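Local coordinates for aspartate aminotransferase (Thermotoga maritima, PDB 1O4S), which catalyses the pyridoxal-phosphate-dependent transfer of the amino group of L-aspartate to 2-oxoglutarate, giving oxaloacetate and L-glutamate, at residues B[189-201]-B[222-234]. Residues are numbered along the deposited sequence; the frame is centred on the assembly and turned at random. Where two conformers were deposited one is given.
Sequences VVYRREFLEGLVR and TDEFTSILDVSEG
V231 lays its CG1 over the centre of one face of the R193 guanidinium, 4.1 Å from CZ; D230 O and T226 CG2 approach obliquely, and a water bound to NH1 lies at the edge in the group's plane and also bonds T226 OG1. The F225 ring meets V190 at its edge, where CD1 lies 3.9 Å from V190 CG2; the backbone N of S227 sits over one face, nearer its border than its middle. R193 reaches V231 because its CG stands anti to the backbone N (chi1 179°) and the chain runs straight on to NE. There NE bonds E197 OE2 at 3.2 Å, a salt bridge whose hydrogen bond is bent (139°), the N-H coming at OE2 from above the carboxylate. V231 is a knob among R193, L196, E197 and V200, its CG1 pressed to 3.3 Å from E197 CG. With E197 cut back to an alanine, the R193 guanidinium would probably lose its charged mate and turn more freely off V231. I228 CD1 touches V200 CG2 at 3.7 Å, and L196 CD1 slides along T226 to its carbonyl O. With no direct hydrogen bond between the segments, one water joins Y191 O to T226 O; another joins Y191 O to E224 O and T226 OG1. S227 and D230 form a capping box on the short, weakly bonded helical turn that follows: S227 N meets D230 OD1 almost straight (174°), and S227 OG accepts from L229 N. L196 and I228 both rest on I180. Helix 193-206, the crossover between parallel strands 175-180 and 209-213, thus packs against the connection to strand 238-243 in the large PLP-binding domain of the aspartate aminotransferase fold.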
loop_
_atom_site.group_PDB
_atom_site.type_symbol
_atom_site.label_atom_id
_atom_site.label_comp_id
_atom_site.label_asym_id
_atom_site.label_seq_id
_atom_site.Cartn_x
_atom_site.Cartn_y
_atom_site.Cartn_z
ATOM N N VAL B 189 11.097 -6.607 25.204
ATOM C CA VAL B 189 12.079 -5.780 25.885
ATOM C C VAL B 189 12.071 -4.367 25.327
ATOM O O VAL B 189 11.581 -4.100 24.228
ATOM C CB VAL B 189 13.526 -6.337 25.852
ATOM C CG1 VAL B 189 13.560 -7.759 26.412
ATOM C CG2 VAL B 189 14.148 -6.238 24.428
ATOM N N VAL B 190 12.646 -3.481 26.130
ATOM C CA VAL B 190 12.763 -2.078 25.847
ATOM C C VAL B 190 14.263 -1.790 25.928
ATOM O O VAL B 190 14.924 -2.137 26.895
ATOM C CB VAL B 190 11.964 -1.321 26.909
ATOM C CG1 VAL B 190 12.584 0.001 27.259
ATOM C CG2 VAL B 190 10.509 -1.162 26.519
ATOM N N TYR B 191 14.804 -1.154 24.902
ATOM C CA TYR B 191 16.228 -0.891 24.823
ATOM C C TYR B 191 16.662 0.225 25.774
ATOM O O TYR B 191 15.962 1.219 25.939
ATOM C CB TYR B 191 16.619 -0.547 23.386
ATOM C CG TYR B 191 16.624 -1.713 22.404
ATOM C CD1 TYR B 191 16.391 -3.030 22.817
ATOM C CD2 TYR B 191 16.903 -1.495 21.050
ATOM C CE1 TYR B 191 16.413 -4.108 21.887
ATOM C CE2 TYR B 191 16.944 -2.568 20.122
ATOM C CZ TYR B 191 16.696 -3.860 20.555
ATOM O OH TYR B 191 16.749 -4.907 19.678
ATOM N N ARG B 192 17.857 0.040 26.348
ATOM C CA ARG B 192 18.400 0.872 27.397
ATOM C C ARG B 192 18.776 2.214 26.802
ATOM O O ARG B 192 19.164 2.302 25.641
ATOM C CB ARG B 192 19.662 0.209 28.005
ATOM C CG ARG B 192 19.446 -1.157 28.726
ATOM C CD ARG B 192 18.889 -1.068 30.199
ATOM N NE ARG B 192 19.935 -1.049 31.243
ATOM C CZ ARG B 192 19.711 -0.943 32.569
ATOM N NH1 ARG B 192 18.476 -0.831 33.063
ATOM N NH2 ARG B 192 20.739 -0.944 33.412
ATOM N N ARG B 193 18.663 3.255 27.613
ATOM C CA ARG B 193 18.958 4.609 27.193
ATOM C C ARG B 193 20.420 4.754 26.734
ATOM O O ARG B 193 20.706 5.407 25.744
ATOM C CB ARG B 193 18.655 5.567 28.354
ATOM C CG ARG B 193 18.961 7.021 28.042
ATOM C CD ARG B 193 18.604 8.005 29.141
ATOM N NE ARG B 193 18.788 9.375 28.644
ATOM C CZ ARG B 193 17.817 10.196 28.209
ATOM N NH1 ARG B 193 16.525 9.831 28.230
ATOM N NH2 ARG B 193 18.153 11.412 27.762
ATOM N N GLU B 194 21.332 4.145 27.485
ATOM C CA GLU B 194 22.772 4.151 27.197
ATOM C C GLU B 194 23.098 3.599 25.789
ATOM O O GLU B 194 23.908 4.172 25.048
ATOM C CB GLU B 194 23.548 3.410 28.323
ATOM C CG GLU B 194 22.699 2.518 29.277
ATOM C CD GLU B 194 21.761 3.284 30.251
ATOM O OE1 GLU B 194 20.601 2.840 30.483
ATOM O OE2 GLU B 194 22.179 4.336 30.811
ATOM N N PHE B 195 22.438 2.507 25.414
ATOM C CA PHE B 195 22.576 1.942 24.073
ATOM C C PHE B 195 22.120 2.940 22.980
ATOM O O PHE B 195 22.837 3.171 22.017
ATOM C CB PHE B 195 21.811 0.610 23.969
ATOM C CG PHE B 195 21.742 0.067 22.571
ATOM C CD1 PHE B 195 22.769 -0.729 22.069
ATOM C CD2 PHE B 195 20.663 0.372 21.749
ATOM C CE1 PHE B 195 22.714 -1.214 20.752
ATOM C CE2 PHE B 195 20.599 -0.105 20.458
ATOM C CZ PHE B 195 21.629 -0.899 19.945
ATOM N N LEU B 196 20.949 3.549 23.166
ATOM C CA LEU B 196 20.345 4.451 22.188
ATOM C C LEU B 196 21.126 5.744 21.987
ATOM O O LEU B 196 21.298 6.185 20.861
ATOM C CB LEU B 196 18.887 4.773 22.607
ATOM C CG LEU B 196 17.984 3.539 22.710
ATOM C CD1 LEU B 196 16.603 3.894 23.231
ATOM C CD2 LEU B 196 17.885 2.840 21.319
ATOM N N GLU B 197 21.562 6.359 23.086
ATOM C CA GLU B 197 22.446 7.540 23.062
ATOM C C GLU B 197 23.725 7.252 22.297
ATOM O O GLU B 197 24.212 8.092 21.535
ATOM C CB GLU B 197 22.829 7.985 24.497
ATOM C CG GLU B 197 21.646 8.495 25.309
ATOM C CD GLU B 197 22.000 8.961 26.712
ATOM O OE1 GLU B 197 22.760 8.269 27.438
ATOM O OE2 GLU B 197 21.497 10.037 27.091
ATOM N N GLY B 198 24.267 6.059 22.521
ATOM C CA GLY B 198 25.470 5.622 21.851
ATOM C C GLY B 198 25.231 5.379 20.379
ATOM O O GLY B 198 26.079 5.695 19.548
ATOM N N LEU B 199 24.055 4.851 20.042
ATOM C CA LEU B 199 23.750 4.529 18.663
ATOM C C LEU B 199 23.600 5.837 17.882
ATOM O O LEU B 199 24.035 5.953 16.753
ATOM C CB LEU B 199 22.476 3.690 18.599
ATOM C CG LEU B 199 22.292 2.502 17.646
ATOM C CD1 LEU B 199 20.833 2.470 17.213
ATOM C CD2 LEU B 199 23.202 2.494 16.447
ATOM N N VAL B 200 22.983 6.826 18.510
ATOM C CA VAL B 200 22.831 8.153 17.923
ATOM C C VAL B 200 24.205 8.834 17.698
ATOM O O VAL B 200 24.371 9.577 16.734
ATOM C CB VAL B 200 21.928 9.046 18.834
ATOM C CG1 VAL B 200 22.127 10.548 18.550
ATOM C CG2 VAL B 200 20.509 8.665 18.696
ATOM N N ARG B 201 25.169 8.576 18.585
ATOM C CA ARG B 201 26.541 9.035 18.394
ATOM C C ARG B 201 27.159 8.333 17.197
ATOM O O ARG B 201 27.733 8.982 16.331
ATOM C CB ARG B 201 27.418 8.781 19.639
ATOM C CG ARG B 201 27.285 9.812 20.740
ATOM C CD ARG B 201 28.390 9.726 21.836
ATOM N NE ARG B 201 28.248 8.550 22.715
ATOM C CZ ARG B 201 27.391 8.451 23.751
ATOM N NH1 ARG B 201 26.575 9.464 24.072
ATOM N NH2 ARG B 201 27.344 7.323 24.471
ATOM N N THR B 222 6.335 0.035 32.463
ATOM C CA THR B 222 7.518 0.464 33.147
ATOM C C THR B 222 7.780 1.937 32.789
ATOM O O THR B 222 7.208 2.478 31.815
ATOM C CB THR B 222 8.642 -0.543 32.737
ATOM O OG1 THR B 222 8.970 -1.366 33.857
ATOM C CG2 THR B 222 9.930 0.095 32.339
ATOM N N ASP B 223 8.614 2.583 33.600
ATOM C CA ASP B 223 9.019 3.985 33.371
ATOM C C ASP B 223 10.418 4.081 32.723
ATOM O O ASP B 223 10.946 5.172 32.568
ATOM C CB ASP B 223 8.973 4.794 34.688
ATOM C CG ASP B 223 9.956 4.274 35.732
ATOM O OD1 ASP B 223 10.375 3.095 35.593
ATOM O OD2 ASP B 223 10.357 4.949 36.733
ATOM N N GLU B 224 10.999 2.941 32.349
ATOM C CA GLU B 224 12.309 2.876 31.665
ATOM C C GLU B 224 12.249 2.999 30.127
ATOM O O GLU B 224 13.311 3.015 29.504
ATOM C CB GLU B 224 13.080 1.581 32.046
ATOM C CG GLU B 224 14.260 1.781 32.996
ATOM C CD GLU B 224 13.819 2.130 34.390
ATOM O OE1 GLU B 224 14.403 1.587 35.346
ATOM O OE2 GLU B 224 12.886 2.942 34.529
ATOM N N PHE B 225 11.061 3.073 29.504
ATOM C CA PHE B 225 11.013 3.248 28.046
ATOM C C PHE B 225 11.706 4.527 27.625
ATOM O O PHE B 225 11.387 5.602 28.107
ATOM C CB PHE B 225 9.589 3.233 27.438
ATOM C CG PHE B 225 9.595 3.448 25.937
ATOM C CD1 PHE B 225 10.142 2.487 25.102
ATOM C CD2 PHE B 225 9.115 4.624 25.379
ATOM C CE1 PHE B 225 10.217 2.674 23.744
ATOM C CE2 PHE B 225 9.170 4.831 24.006
ATOM C CZ PHE B 225 9.726 3.853 23.183
ATOM N N THR B 226 12.653 4.370 26.703
ATOM C CA THR B 226 13.352 5.463 26.049
ATOM C C THR B 226 13.081 5.376 24.547
ATOM O O THR B 226 13.318 4.332 23.926
ATOM C CB THR B 226 14.860 5.328 26.287
ATOM O OG1 THR B 226 15.145 5.265 27.699
ATOM C CG2 THR B 226 15.582 6.555 25.799
ATOM N N SER B 227 12.608 6.478 23.979
ATOM C CA SER B 227 12.396 6.606 22.544
ATOM C C SER B 227 13.686 7.104 21.939
ATOM O O SER B 227 14.446 7.803 22.609
ATOM C CB SER B 227 11.296 7.627 22.272
ATOM O OG SER B 227 11.212 7.960 20.919
ATOM N N ILE B 228 13.931 6.769 20.679
ATOM C CA ILE B 228 15.035 7.393 19.962
ATOM C C ILE B 228 14.875 8.920 19.977
ATOM O O ILE B 228 15.860 9.649 19.917
ATOM C CB ILE B 228 15.165 6.866 18.504
ATOM C CG1 ILE B 228 16.608 7.084 17.970
ATOM C CG2 ILE B 228 14.125 7.533 17.567
ATOM C CD1 ILE B 228 17.693 6.323 18.746
ATOM N N LEU B 229 13.636 9.392 20.038
ATOM C CA LEU B 229 13.359 10.828 20.149
ATOM C C LEU B 229 13.649 11.446 21.554
ATOM O O LEU B 229 13.668 12.673 21.692
ATOM C CB LEU B 229 11.922 11.110 19.731
ATOM C CG LEU B 229 11.547 10.632 18.313
ATOM C CD1 LEU B 229 10.154 11.137 17.975
ATOM C CD2 LEU B 229 12.519 11.064 17.239
ATOM N N ASP B 230 13.856 10.599 22.567
ATOM C CA ASP B 230 14.407 11.024 23.873
ATOM C C ASP B 230 15.916 11.347 23.851
ATOM O O ASP B 230 16.392 12.173 24.633
ATOM C CB ASP B 230 14.147 9.945 24.937
ATOM C CG ASP B 230 12.679 9.921 25.431
ATOM O OD1 ASP B 230 12.145 8.816 25.649
ATOM O OD2 ASP B 230 12.006 10.951 25.646
ATOM N N VAL B 231 16.649 10.689 22.953
ATOM C CA VAL B 231 18.116 10.791 22.885
ATOM C C VAL B 231 18.668 11.467 21.611
ATOM O O VAL B 231 19.874 11.620 21.451
ATOM C CB VAL B 231 18.769 9.398 23.046
ATOM C CG1 VAL B 231 18.454 8.824 24.434
ATOM C CG2 VAL B 231 18.323 8.434 21.954
ATOM N N SER B 232 17.783 11.868 20.709
ATOM C CA SER B 232 18.194 12.526 19.484
ATOM C C SER B 232 17.892 13.999 19.651
ATOM O O SER B 232 17.097 14.380 20.503
ATOM C CB SER B 232 17.423 11.959 18.286
ATOM O OG SER B 232 16.112 12.509 18.174
ATOM N N GLU B 233 18.592 14.822 18.883
ATOM C CA GLU B 233 18.136 16.171 18.549
ATOM C C GLU B 233 18.029 16.130 17.029
ATOM O O GLU B 233 18.988 15.698 16.336
ATOM C CB GLU B 233 19.152 17.260 18.929
ATOM C CG GLU B 233 19.426 17.467 20.420
ATOM C CD GLU B 233 20.765 18.156 20.677
ATOM O OE1 GLU B 233 21.441 18.588 19.698
ATOM O OE2 GLU B 233 21.159 18.263 21.869
ATOM N N GLY B 234 16.902 16.573 16.497
ATOM C CA GLY B 234 16.750 16.631 15.055
ATOM C C GLY B 234 16.612 15.276 14.382
ATOM O O GLY B 234 16.781 14.211 14.988
HETATM O O HOH W 1 13.729 2.022 24.551
HETATM O O HOH W 2 15.373 2.580 28.120
HETATM O O HOH W 3 14.505 7.753 29.385
#